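Local structure of DNA polymerase III, beta chain (Streptococcus pneumoniae, 2AWA) at residues Q199-L204 / D377-Q382; L267-F272 / A365-T370; T275-V280 / K357-F362; G309-H314 / I327-V332. The protein probably forms a ring-shaped sliding clamp around DNA that tethers DNA polymerases and other proteins to it and so confers processivity. All coordinates share one frame; numbering follows the deposited sequence.

Contact 1: Q199-L204 / D377-Q382; sequences QKKLTL and DEDFMQ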
loop_
_atom_site.group_PDB
_atom_site.type_symbol
_atom_site.label_atom_id
_atom_site.label_comp_id
_atom_site.label_asym_id
_atom_site.label_seq_id
_atom_site.Cartn_x
_atom_site.Cartn_y
_atom_site.Cartn_z
ATOM N N GLN B 199 -8.178 17.198 25.025
ATOM C CA GLN B 199 -9.432 17.353 25.707
ATOM C C GLN B 199 -10.427 18.081 24.818
ATOM O O GLN B 199 -10.130 19.163 24.297
ATOM C CB GLN B 199 -9.220 18.138 26.987
ATOM C CG GLN B 199 -10.478 18.255 27.800
ATOM C CD GLN B 199 -10.252 19.007 29.068
ATOM O OE1 GLN B 199 -10.169 18.420 30.146
ATOM N NE2 GLN B 199 -10.126 20.318 28.951
ATOM N N LYS B 200 -11.605 17.481 24.663
ATOM C CA LYS B 200 -12.694 18.075 23.915
ATOM C C LYS B 200 -13.932 18.075 24.808
ATOM O O LYS B 200 -14.251 17.065 25.425
ATOM C CB LYS B 200 -12.940 17.266 22.639
ATOM C CG LYS B 200 -14.151 17.686 21.801
ATOM C CD LYS B 200 -14.038 19.118 21.292
ATOM C CE LYS B 200 -15.245 19.515 20.412
ATOM N NZ LYS B 200 -15.425 18.605 19.215
ATOM N N LYS B 201 -14.625 19.209 24.853
ATOM C CA LYS B 201 -15.829 19.377 25.659
ATOM C C LYS B 201 -17.011 19.853 24.794
ATOM O O LYS B 201 -16.864 20.759 23.987
ATOM C CB LYS B 201 -15.581 20.419 26.738
ATOM C CG LYS B 201 -14.596 20.077 27.852
ATOM C CD LYS B 201 -14.563 21.283 28.816
ATOM C CE LYS B 201 -13.943 20.998 30.176
ATOM N NZ LYS B 201 -14.380 22.027 31.214
ATOM N N LEU B 202 -18.177 19.240 24.975
ATOM C CA LEU B 202 -19.413 19.646 24.300
ATOM C C LEU B 202 -20.494 19.838 25.321
ATOM O O LEU B 202 -20.391 19.311 26.424
ATOM C CB LEU B 202 -19.927 18.540 23.404
ATOM C CG LEU B 202 -19.089 18.184 22.208
ATOM C CD1 LEU B 202 -19.659 16.906 21.621
ATOM C CD2 LEU B 202 -19.089 19.338 21.197
ATOM N N THR B 203 -21.553 20.543 24.917
ATOM C CA THR B 203 -22.826 20.496 25.609
ATOM C C THR B 203 -23.829 19.753 24.732
ATOM O O THR B 203 -24.067 20.143 23.595
ATOM C CB THR B 203 -23.349 21.888 25.902
ATOM O OG1 THR B 203 -22.381 22.593 26.687
ATOM C CG2 THR B 203 -24.658 21.809 26.662
ATOM N N LEU B 204 -24.410 18.678 25.263
ATOM C CA LEU B 204 -25.390 17.888 24.525
ATOM C C LEU B 204 -26.659 18.709 24.361
ATOM O O LEU B 204 -27.099 19.360 25.311
ATOM C CB LEU B 204 -25.690 16.575 25.259
ATOM C CG LEU B 204 -24.510 15.608 25.502
ATOM C CD1 LEU B 204 -24.998 14.310 26.135
ATOM C CD2 LEU B 204 -23.738 15.300 24.220
ATOM N N ASP B 377 -15.506 28.914 18.499
ATOM C CA ASP B 377 -16.341 28.576 19.676
ATOM C C ASP B 377 -15.887 27.279 20.371
ATOM O O ASP B 377 -16.126 27.083 21.560
ATOM C CB ASP B 377 -17.817 28.451 19.270
ATOM N N GLU B 378 -15.209 26.418 19.620
ATOM C CA GLU B 378 -14.876 25.057 20.054
ATOM C C GLU B 378 -14.048 24.972 21.340
ATOM O O GLU B 378 -13.041 25.660 21.467
ATOM C CB GLU B 378 -14.118 24.353 18.930
ATOM C CG GLU B 378 -14.138 22.850 19.046
ATOM C CD GLU B 378 -13.576 22.171 17.823
ATOM O OE1 GLU B 378 -12.720 22.789 17.148
ATOM O OE2 GLU B 378 -13.992 21.022 17.547
ATOM N N ASP B 379 -14.472 24.117 22.271
ATOM C CA ASP B 379 -13.749 23.898 23.530
ATOM C C ASP B 379 -12.802 22.693 23.385
ATOM O O ASP B 379 -12.978 21.628 23.994
ATOM C CB ASP B 379 -14.731 23.706 24.687
ATOM C CG ASP B 379 -14.071 23.862 26.045
ATOM O OD1 ASP B 379 -12.836 23.657 26.147
ATOM O OD2 ASP B 379 -14.784 24.194 27.011
ATOM N N PHE B 380 -11.799 22.893 22.542
ATOM C CA PHE B 380 -10.879 21.844 22.137
ATOM C C PHE B 380 -9.488 22.319 22.503
ATOM O O PHE B 380 -9.002 23.302 21.960
ATOM C CB PHE B 380 -11.022 21.546 20.636
ATOM C CG PHE B 380 -10.030 20.539 20.106
ATOM C CD1 PHE B 380 -9.559 19.496 20.908
ATOM C CD2 PHE B 380 -9.566 20.636 18.791
ATOM C CE1 PHE B 380 -8.640 18.589 20.419
ATOM C CE2 PHE B 380 -8.661 19.720 18.294
ATOM C CZ PHE B 380 -8.190 18.694 19.109
HETATM N N MSE B 381 -8.881 21.592 23.436
HETATM C CA MSE B 381 -7.713 22.004 24.201
HETATM C C MSE B 381 -6.657 20.876 24.187
HETATM O O MSE B 381 -6.977 19.721 24.411
HETATM C CB MSE B 381 -8.196 22.253 25.635
HETATM C CG MSE B 381 -7.150 22.118 26.753
HETATM SE SE MSE B 381 -5.966 23.653 26.739
HETATM C CE MSE B 381 -7.299 25.118 27.312
ATOM N N GLN B 382 -5.405 21.206 23.915
ATOM C CA GLN B 382 -4.341 20.213 23.948
ATOM C C GLN B 382 -3.157 20.735 24.727
ATOM O O GLN B 382 -2.993 21.941 24.869
ATOM C CB GLN B 382 -3.899 19.840 22.538
ATOM C CG GLN B 382 -4.998 19.242 21.716
ATOM C CD GLN B 382 -4.567 18.945 20.308
ATOM O OE1 GLN B 382 -3.854 17.981 20.062
ATOM N NE2 GLN B 382 -5.007 19.770 19.367
HETATM O O HOH W 1 -11.495 21.176 26.534
#
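The carbonyl oxygen of Gln199 is met by three groups of the facing strand. Met381 N donates to Gln199 O at 2.9 Å in a nearly straight bond (168° at the hydrogen), the CA-H of Phe380 adds a weaker contact, and the edge of the Phe380 ring brings CD1 to 3.5 Å of that oxygen. Gln199 N answers with a 2.9 Å bond to Met381 O, making Gln199 and Met381 a hydrogen-bonded antiparallel pair. Two residues on, Lys201 N reaches Asp379 O at 3.0 Å. On the face carrying Gln199 and Met381, these two side chains run alongside each other. Water 1 bridges the strands here: it accepts from Gln199 NE2 at 2.9 Å and is bonded to Asp379 OD1. The Asp379 carboxylate also lies against the Lys201 chain, with OD2 3.4 Å from Lys201 CD, a contact made by the methylenes and not by the amine. On the other face Lys200 swings CG anti to its backbone N (174°), then bends so that CD crosses Phe380 CB at 3.9 Å. Its NZ forms a salt bridge with Glu378 OE2 at 3.3 Å, weak as a hydrogen bond; its stronger partner is Glu160 on helix 151-161, and two carboxylates probably stabilise the lysine's charge. That helix packs over the face of Lys200, Leu202 and Phe380. Strand 196-203, from the central domain and flanked by strand 186-192, thus pairs with strand 379-384 of the C-terminal domain, carrying one antiparallel sheet across the domain boundary.

Contact 2: L267-F272 / A365-T370; sequences LIPTDF and AVRPFT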
loop_
_atom_site.group_PDB
_atom_site.type_symbol
_atom_site.label_atom_id
_atom_site.label_comp_id
_atom_site.label_asym_id
_atom_site.label_seq_id
_atom_site.Cartn_x
_atom_site.Cartn_y
_atom_site.Cartn_z
ATOM N N LEU B 267 -3.978 19.566 35.311
ATOM C CA LEU B 267 -2.836 19.591 34.396
ATOM C C LEU B 267 -2.801 20.794 33.479
ATOM O O LEU B 267 -1.748 21.103 32.928
ATOM C CB LEU B 267 -2.814 18.332 33.542
ATOM C CG LEU B 267 -2.724 17.005 34.297
ATOM C CD1 LEU B 267 -2.522 15.833 33.330
ATOM C CD2 LEU B 267 -1.591 17.062 35.302
ATOM N N ILE B 268 -3.943 21.474 33.339
ATOM C CA ILE B 268 -4.133 22.515 32.337
ATOM C C ILE B 268 -3.801 23.874 32.931
ATOM O O ILE B 268 -4.477 24.307 33.863
ATOM C CB ILE B 268 -5.611 22.541 31.807
ATOM C CG1 ILE B 268 -6.065 21.164 31.293
ATOM C CG2 ILE B 268 -5.765 23.580 30.703
ATOM N N PRO B 269 -2.778 24.564 32.399
ATOM C CA PRO B 269 -2.460 25.912 32.875
ATOM C C PRO B 269 -3.416 26.984 32.368
ATOM O O PRO B 269 -4.083 26.789 31.352
ATOM C CB PRO B 269 -1.055 26.173 32.316
ATOM C CG PRO B 269 -0.629 24.931 31.635
ATOM C CD PRO B 269 -1.848 24.136 31.349
ATOM N N THR B 270 -3.443 28.117 33.070
ATOM C CA THR B 270 -4.401 29.209 32.820
ATOM C C THR B 270 -3.715 30.545 32.460
ATOM O O THR B 270 -4.252 31.319 31.650
ATOM C CB THR B 270 -5.316 29.437 34.047
ATOM N N ASP B 271 -2.555 30.812 33.075
ATOM C CA ASP B 271 -1.767 32.035 32.831
ATOM C C ASP B 271 -0.530 31.734 31.969
ATOM O O ASP B 271 0.050 30.656 32.044
ATOM C CB ASP B 271 -1.361 32.686 34.166
ATOM N N PHE B 272 -0.138 32.693 31.139
ATOM C CA PHE B 272 0.907 32.470 30.148
ATOM C C PHE B 272 1.795 33.686 29.973
ATOM O O PHE B 272 1.369 34.804 30.207
ATOM C CB PHE B 272 0.266 32.086 28.822
ATOM C CG PHE B 272 -0.493 30.816 28.893
ATOM C CD1 PHE B 272 0.177 29.611 29.025
ATOM C CD2 PHE B 272 -1.878 30.812 28.871
ATOM C CE1 PHE B 272 -0.519 28.414 29.121
ATOM C CE2 PHE B 272 -2.588 29.615 28.967
ATOM C CZ PHE B 272 -1.907 28.417 29.091
ATOM N N ALA B 365 10.404 27.087 29.380
ATOM C CA ALA B 365 11.007 26.042 28.589
ATOM C C ALA B 365 10.729 24.661 29.180
ATOM O O ALA B 365 10.863 23.656 28.479
ATOM C CB ALA B 365 12.488 26.280 28.466
ATOM N N VAL B 366 10.319 24.607 30.444
ATOM C CA VAL B 366 10.123 23.330 31.120
ATOM C C VAL B 366 8.688 22.997 31.487
ATOM O O VAL B 366 8.416 21.863 31.865
ATOM C CB VAL B 366 10.959 23.216 32.417
ATOM C CG1 VAL B 366 12.425 23.489 32.127
ATOM C CG2 VAL B 366 10.433 24.143 33.507
ATOM N N ARG B 367 7.771 23.950 31.393
ATOM C CA ARG B 367 6.370 23.642 31.687
ATOM C C ARG B 367 5.573 23.324 30.414
ATOM O O ARG B 367 5.883 23.822 29.321
ATOM C CB ARG B 367 5.717 24.758 32.494
ATOM C CG ARG B 367 6.322 24.908 33.892
ATOM C CD ARG B 367 5.269 25.139 34.972
ATOM N NE ARG B 367 4.656 23.882 35.431
ATOM C CZ ARG B 367 3.368 23.538 35.290
ATOM N NH1 ARG B 367 2.489 24.349 34.690
ATOM N NH2 ARG B 367 2.949 22.363 35.765
ATOM N N PRO B 368 4.601 22.413 30.526
ATOM C CA PRO B 368 3.739 22.089 29.391
ATOM C C PRO B 368 3.146 23.307 28.749
ATOM O O PRO B 368 2.875 24.267 29.450
ATOM C CB PRO B 368 2.651 21.231 30.026
ATOM C CG PRO B 368 3.362 20.532 31.098
ATOM C CD PRO B 368 4.324 21.533 31.670
ATOM N N PHE B 369 2.959 23.268 27.431
ATOM C CA PHE B 369 2.302 24.366 26.739
ATOM C C PHE B 369 0.948 23.960 26.117
ATOM O O PHE B 369 0.695 22.785 25.930
ATOM C CB PHE B 369 3.262 24.999 25.732
ATOM C CG PHE B 369 3.755 24.087 24.664
ATOM C CD1 PHE B 369 3.084 23.991 23.451
ATOM C CD2 PHE B 369 4.955 23.400 24.813
ATOM C CE1 PHE B 369 3.585 23.168 22.405
ATOM C CE2 PHE B 369 5.465 22.574 23.769
ATOM C CZ PHE B 369 4.780 22.462 22.580
ATOM N N THR B 370 0.065 24.922 25.841
ATOM C CA THR B 370 -1.271 24.590 25.308
ATOM C C THR B 370 -1.426 24.959 23.832
ATOM O O THR B 370 -0.782 25.876 23.367
ATOM C CB THR B 370 -2.388 25.301 26.076
ATOM O OG1 THR B 370 -2.211 26.711 25.977
ATOM C CG2 THR B 370 -2.379 24.907 27.520
#
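The Pro269 ring reaches toward Thr370, its CD 3.9 Å from the Thr370 methyl CG2. The next ring carbon, CG, lies 4.2 Å from Pro368 O and also approaches the guanidinium of Arg367, whose NH1 is 4.4 Å away from Pro269 CG. Within its own segment, Pro368 CD lies over the centre of one face of that guanidinium. Farther along, Phe272 points back toward strand 369-373. With its CG anti to the carbonyl carbon (chi1 -63°), the ring brings its CZ corner to 3.6 Å of Thr370 OG1 and to 3.9 Å of Thr370 CG2. Thr370 therefore offers both branches: the methyl is shared by Pro269 and Phe272, and the hydroxyl comes closest to the ring, at CZ. Arg367 and Phe272 also touch a crystal neighbour, so their exact poses may partly reflect the lattice. Residues 269-272 thus run at about a right angle to residues 367-370, which lead into strand 369-373. The contact is van der Waals in character, made of proline carbons, an aromatic corner and both branches of a threonine, which implies a fit of shapes without directional polar bonds.

Contact 3: T275-V280 / K357-F362; sequences TITFNV and KVTISF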
loop_
_atom_site.group_PDB
_atom_site.type_symbol
_atom_site.label_atom_id
_atom_site.label_comp_id
_atom_site.label_asym_id
_atom_site.label_seq_id
_atom_site.Cartn_x
_atom_site.Cartn_y
_atom_site.Cartn_z
ATOM N N THR B 275 2.484 33.851 23.828
ATOM C CA THR B 275 1.603 33.159 22.896
ATOM C C THR B 275 2.086 33.377 21.448
ATOM O O THR B 275 2.771 34.362 21.154
ATOM C CB THR B 275 0.159 33.608 23.024
ATOM O OG1 THR B 275 0.004 34.881 22.395
ATOM C CG2 THR B 275 -0.262 33.686 24.490
ATOM N N ILE B 276 1.756 32.439 20.565
ATOM C CA ILE B 276 2.031 32.574 19.145
ATOM C C ILE B 276 0.849 32.047 18.351
ATOM O O ILE B 276 0.275 31.017 18.696
ATOM C CB ILE B 276 3.259 31.782 18.717
ATOM C CG1 ILE B 276 4.472 32.221 19.525
ATOM C CG2 ILE B 276 3.527 32.031 17.249
ATOM C CD1 ILE B 276 5.683 31.356 19.344
ATOM N N THR B 277 0.489 32.734 17.276
ATOM C CA THR B 277 -0.633 32.293 16.473
ATOM C C THR B 277 -0.164 31.974 15.064
ATOM O O THR B 277 0.355 32.828 14.344
ATOM C CB THR B 277 -1.785 33.303 16.513
ATOM O OG1 THR B 277 -2.161 33.522 17.883
ATOM C CG2 THR B 277 -2.985 32.755 15.783
ATOM N N PHE B 278 -0.342 30.716 14.692
ATOM C CA PHE B 278 0.277 30.166 13.505
ATOM C C PHE B 278 -0.762 29.739 12.512
ATOM O O PHE B 278 -1.876 29.384 12.890
ATOM C CB PHE B 278 1.019 28.898 13.855
ATOM C CG PHE B 278 2.330 29.094 14.534
ATOM C CD1 PHE B 278 3.478 29.375 13.793
ATOM C CD2 PHE B 278 2.453 28.856 15.906
ATOM C CE1 PHE B 278 4.741 29.485 14.432
ATOM C CE2 PHE B 278 3.688 28.959 16.540
ATOM C CZ PHE B 278 4.829 29.290 15.805
ATOM N N ASN B 279 -0.375 29.739 11.243
ATOM C CA ASN B 279 -1.088 28.999 10.218
ATOM C C ASN B 279 -0.800 27.493 10.427
ATOM O O ASN B 279 0.377 27.058 10.468
ATOM C CB ASN B 279 -0.658 29.451 8.817
ATOM C CG ASN B 279 -1.336 28.654 7.724
ATOM O OD1 ASN B 279 -0.849 27.605 7.327
ATOM N ND2 ASN B 279 -2.481 29.136 7.248
ATOM N N VAL B 280 -1.875 26.711 10.551
ATOM C CA VAL B 280 -1.782 25.321 10.984
ATOM C C VAL B 280 -0.974 24.516 9.994
ATOM O O VAL B 280 -0.029 23.807 10.373
ATOM C CB VAL B 280 -3.192 24.691 11.153
ATOM C CG1 VAL B 280 -3.121 23.173 11.346
ATOM C CG2 VAL B 280 -3.908 25.327 12.325
ATOM N N LYS B 357 -6.051 28.325 11.669
ATOM C CA LYS B 357 -5.031 28.903 12.522
ATOM C C LYS B 357 -5.027 28.250 13.885
ATOM O O LYS B 357 -6.012 27.636 14.284
ATOM C CB LYS B 357 -5.232 30.417 12.663
ATOM C CG LYS B 357 -4.382 31.256 11.716
ATOM C CD LYS B 357 -4.787 32.752 11.716
ATOM C CE LYS B 357 -5.642 33.123 10.493
ATOM N NZ LYS B 357 -5.856 34.595 10.350
ATOM N N VAL B 358 -3.885 28.353 14.566
ATOM C CA VAL B 358 -3.696 27.733 15.873
ATOM C C VAL B 358 -2.994 28.697 16.815
ATOM O O VAL B 358 -1.980 29.303 16.469
ATOM C CB VAL B 358 -2.901 26.400 15.788
ATOM C CG1 VAL B 358 -1.483 26.609 15.237
ATOM C CG2 VAL B 358 -2.840 25.709 17.151
ATOM N N THR B 359 -3.555 28.853 18.006
ATOM C CA THR B 359 -2.885 29.621 19.034
ATOM C C THR B 359 -2.206 28.703 20.031
ATOM O O THR B 359 -2.868 27.913 20.683
ATOM C CB THR B 359 -3.855 30.515 19.742
ATOM O OG1 THR B 359 -4.312 31.486 18.802
ATOM C CG2 THR B 359 -3.176 31.221 20.897
ATOM N N ILE B 360 -0.887 28.829 20.143
ATOM C CA ILE B 360 -0.096 28.080 21.118
ATOM C C ILE B 360 0.384 29.000 22.228
ATOM O O ILE B 360 0.930 30.049 21.964
ATOM C CB ILE B 360 1.142 27.432 20.464
ATOM C CG1 ILE B 360 0.750 26.672 19.198
ATOM C CG2 ILE B 360 1.822 26.491 21.440
ATOM C CD1 ILE B 360 1.949 26.043 18.457
ATOM N N SER B 361 0.206 28.583 23.472
ATOM C CA SER B 361 0.517 29.421 24.617
ATOM C C SER B 361 1.492 28.716 25.542
ATOM O O SER B 361 1.343 27.523 25.810
ATOM C CB SER B 361 -0.765 29.760 25.364
ATOM O OG SER B 361 -1.726 30.267 24.470
ATOM N N PHE B 362 2.464 29.465 26.052
ATOM C CA PHE B 362 3.599 28.890 26.755
ATOM C C PHE B 362 3.774 29.509 28.124
ATOM O O PHE B 362 3.279 30.599 28.389
ATOM C CB PHE B 362 4.896 29.182 26.005
ATOM C CG PHE B 362 4.975 28.613 24.637
ATOM C CD1 PHE B 362 5.363 27.310 24.439
ATOM C CD2 PHE B 362 4.753 29.407 23.532
ATOM C CE1 PHE B 362 5.499 26.799 23.157
ATOM C CE2 PHE B 362 4.880 28.901 22.267
ATOM C CZ PHE B 362 5.250 27.594 22.081
#
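Four backbone hydrogen bonds zip the strands together in antiparallel register. Ile276 pairs with Ile360, each N donating to the other's O at 2.9 Å. Phe278 pairs likewise with Val358, and Phe278 N reaches Val358 O at 2.8 Å. In the non-hydrogen-bonded pairs, CA-H groups turn to carbonyls, as from Thr277 CA to Val358 O at 3.3 Å. On the face of the threonines, Thr277 OG1 and Thr359 OG1 share a 3.1 Å hydrogen bond. Both hydroxyls stand anti to their own carbonyl carbons (chi1 -56° and -66°), a matched setting that lets them meet. Nearby, the methyl of Thr275 packs against Ser361 OG, while its own hydroxyl bonds Thr333 OG1. The opposite face is apolar. Phe278 sets CB against Val358 CG1 at 3.7 Å and its CD2 corner against Ile360 CD1 at 3.8 Å, while Ile276 CG2 covers one face of the ring near its rim. Ile276 CD1 extends the layer to Phe362 CE2 at 3.9 Å. At the other end Val280 CG2 presses on Val358 CB, just where Asn279 caps helix 280-294 by bonding Asn282 N through OD1. Leu283 of this helix backs both Phe278 and Ile360, and strand 337-341 packs on Phe362. Within the sheet, strands 274-279 and 357-362 lie between strands 331-334 and 369-373, with helix 280-294 over the face of Phe278 and Ile360, as part of the C-terminal clamp domain.

Contact 4: G309-H314 / I327-V332; sequences GVVSAH and IDTDQV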
loop_
_atom_site.group_PDB
_atom_site.type_symbol
_atom_site.label_atom_id
_atom_site.label_comp_id
_atom_site.label_asym_id
_atom_site.label_seq_id
_atom_site.Cartn_x
_atom_site.Cartn_y
_atom_site.Cartn_z
ATOM N N GLY B 309 9.805 38.816 18.259
ATOM C CA GLY B 309 8.770 38.627 17.228
ATOM C C GLY B 309 9.110 37.575 16.184
ATOM O O GLY B 309 8.234 37.111 15.444
ATOM N N VAL B 310 10.383 37.188 16.123
ATOM C CA VAL B 310 10.830 36.216 15.156
ATOM C C VAL B 310 10.825 34.839 15.801
ATOM O O VAL B 310 11.268 34.676 16.932
ATOM C CB VAL B 310 12.220 36.542 14.643
ATOM C CG1 VAL B 310 12.618 35.565 13.537
ATOM C CG2 VAL B 310 12.267 37.982 14.135
ATOM N N VAL B 311 10.305 33.863 15.066
ATOM C CA VAL B 311 10.171 32.500 15.531
ATOM C C VAL B 311 10.979 31.635 14.586
ATOM O O VAL B 311 10.880 31.787 13.353
ATOM C CB VAL B 311 8.694 32.061 15.500
ATOM C CG1 VAL B 311 8.560 30.592 15.804
ATOM C CG2 VAL B 311 7.868 32.907 16.470
ATOM N N SER B 312 11.794 30.745 15.141
ATOM C CA SER B 312 12.630 29.903 14.294
ATOM C C SER B 312 12.780 28.521 14.876
ATOM O O SER B 312 12.713 28.354 16.098
ATOM C CB SER B 312 13.986 30.541 14.104
ATOM O OG SER B 312 14.523 30.831 15.357
ATOM N N ALA B 313 12.954 27.539 13.991
ATOM C CA ALA B 313 13.129 26.129 14.365
ATOM C C ALA B 313 14.540 25.657 14.052
ATOM O O ALA B 313 15.097 25.955 12.967
ATOM C CB ALA B 313 12.130 25.260 13.638
ATOM N N HIS B 314 15.096 24.893 14.998
ATOM C CA HIS B 314 16.451 24.382 14.899
ATOM C C HIS B 314 16.557 22.931 15.335
ATOM O O HIS B 314 16.056 22.543 16.392
ATOM C CB HIS B 314 17.397 25.233 15.726
ATOM C CG HIS B 314 17.211 26.704 15.521
ATOM N ND1 HIS B 314 18.068 27.460 14.753
ATOM C CD2 HIS B 314 16.263 27.558 15.987
ATOM C CE1 HIS B 314 17.658 28.716 14.750
ATOM N NE2 HIS B 314 16.561 28.801 15.485
ATOM N N ILE B 327 9.972 30.577 10.787
ATOM C CA ILE B 327 8.558 30.295 10.614
ATOM C C ILE B 327 7.763 31.604 10.681
ATOM O O ILE B 327 7.901 32.372 11.627
ATOM C CB ILE B 327 8.075 29.311 11.688
ATOM C CG1 ILE B 327 8.918 28.023 11.614
ATOM C CG2 ILE B 327 6.593 29.021 11.508
ATOM C CD1 ILE B 327 8.820 27.099 12.822
ATOM N N ASP B 328 6.944 31.836 9.654
ATOM C CA ASP B 328 6.076 33.002 9.577
ATOM C C ASP B 328 4.887 32.837 10.529
ATOM O O ASP B 328 4.380 31.720 10.727
ATOM C CB ASP B 328 5.615 33.239 8.131
ATOM C CG ASP B 328 6.708 33.890 7.257
ATOM N N THR B 329 4.469 33.950 11.139
ATOM C CA THR B 329 3.431 33.928 12.173
ATOM C C THR B 329 2.405 35.045 11.987
ATOM O O THR B 329 2.739 36.134 11.539
ATOM C CB THR B 329 4.036 34.038 13.588
ATOM O OG1 THR B 329 4.556 35.345 13.784
ATOM C CG2 THR B 329 5.151 33.071 13.776
ATOM N N ASP B 330 1.157 34.758 12.337
ATOM C CA ASP B 330 0.105 35.765 12.381
ATOM C C ASP B 330 0.417 36.756 13.504
ATOM O O ASP B 330 0.282 37.955 13.320
ATOM C CB ASP B 330 -1.278 35.102 12.580
ATOM C CG ASP B 330 -2.431 36.110 12.628
ATOM O OD1 ASP B 330 -2.566 36.916 11.681
ATOM O OD2 ASP B 330 -3.223 36.093 13.608
ATOM N N GLN B 331 0.873 36.265 14.649
ATOM C CA GLN B 331 1.007 37.108 15.844
ATOM C C GLN B 331 1.926 36.490 16.887
ATOM O O GLN B 331 1.823 35.301 17.161
ATOM C CB GLN B 331 -0.374 37.320 16.478
ATOM C CG GLN B 331 -0.349 38.160 17.756
ATOM C CD GLN B 331 -1.735 38.606 18.207
ATOM O OE1 GLN B 331 -2.134 39.746 17.975
ATOM N NE2 GLN B 331 -2.474 37.704 18.853
ATOM N N VAL B 332 2.809 37.291 17.475
ATOM C CA VAL B 332 3.598 36.846 18.620
ATOM C C VAL B 332 3.468 37.852 19.734
ATOM O O VAL B 332 3.761 39.026 19.536
ATOM C CB VAL B 332 5.080 36.716 18.287
ATOM C CG1 VAL B 332 5.871 36.290 19.522
ATOM C CG2 VAL B 332 5.278 35.726 17.163
#
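Val311 points one methyl, CG2, into the angle between two others: Thr329 CG2 at 3.8 Å and Val332 CG2 at 3.9 Å. The valine crosses both side chains at a slant. All three CG2 groups are anti to their own carbonyl carbons; for Thr329 (chi1 70°) this turns the methyl to Val311 and leaves OG1 between its backbone N and carbonyl carbon. Val332 CG2 has a second neighbour, the carbonyl oxygen of Gly309, 3.7 Å away. Farther along, Ile327 directs CG1 anti to its carbonyl carbon (chi1 -57°), and the chain ends with CD1 against Ala313 CB at 3.9 Å. Val311 CG1 stands more loosely beside Ile327 CB, at 4.3 Å. The polar tie is Ile327 N to Val311 O, 3.0 Å long and fairly straight at the hydrogen. Here strand 310-317 pairs with the end of strand 321-327 in one sheet, and the chain then leaves for strand 331-334 in another. It enters that sheet through a classic beta bulge, Asp330 and Gln331 both facing Thr277. The methyl cluster lies between these sheets, where Ile276 and Phe278 of strand 274-279 and Ile306 of strand 302-307 also touch Val311. Ile327 and Ala313 pack on Met287 of helix 280-294. Ser312 OG and His314 NE2 share a 2.9 Å hydrogen bond within their strand, while Asp328 packs on Lys122 of the second subunit, at the junction between subunits of the ring.

Overall arrangement
Contacts 1, 2, 3 and 4 all reach one large antiparallel sheet and are nested along the chain, contacts 2, 3 and 4 falling inside the loop closed by contact 1. Contact 1 lies about 18 Å, centre to centre, from contact 2, and the two touch where Met381 SE meets Thr370 CG2 at 3.9 Å. Contacts 2 and 3 join through neighbouring strands, with Thr370 O 2.9 Å from Ser361 N. Contacts 3 and 4, centres about 10 Å apart, meet at Thr277 N and Gln331 O, 2.9 Å apart. Contact 1 spans two domains, whereas contact 4, about 27 Å away between centres, reaches the second subunit of the ring.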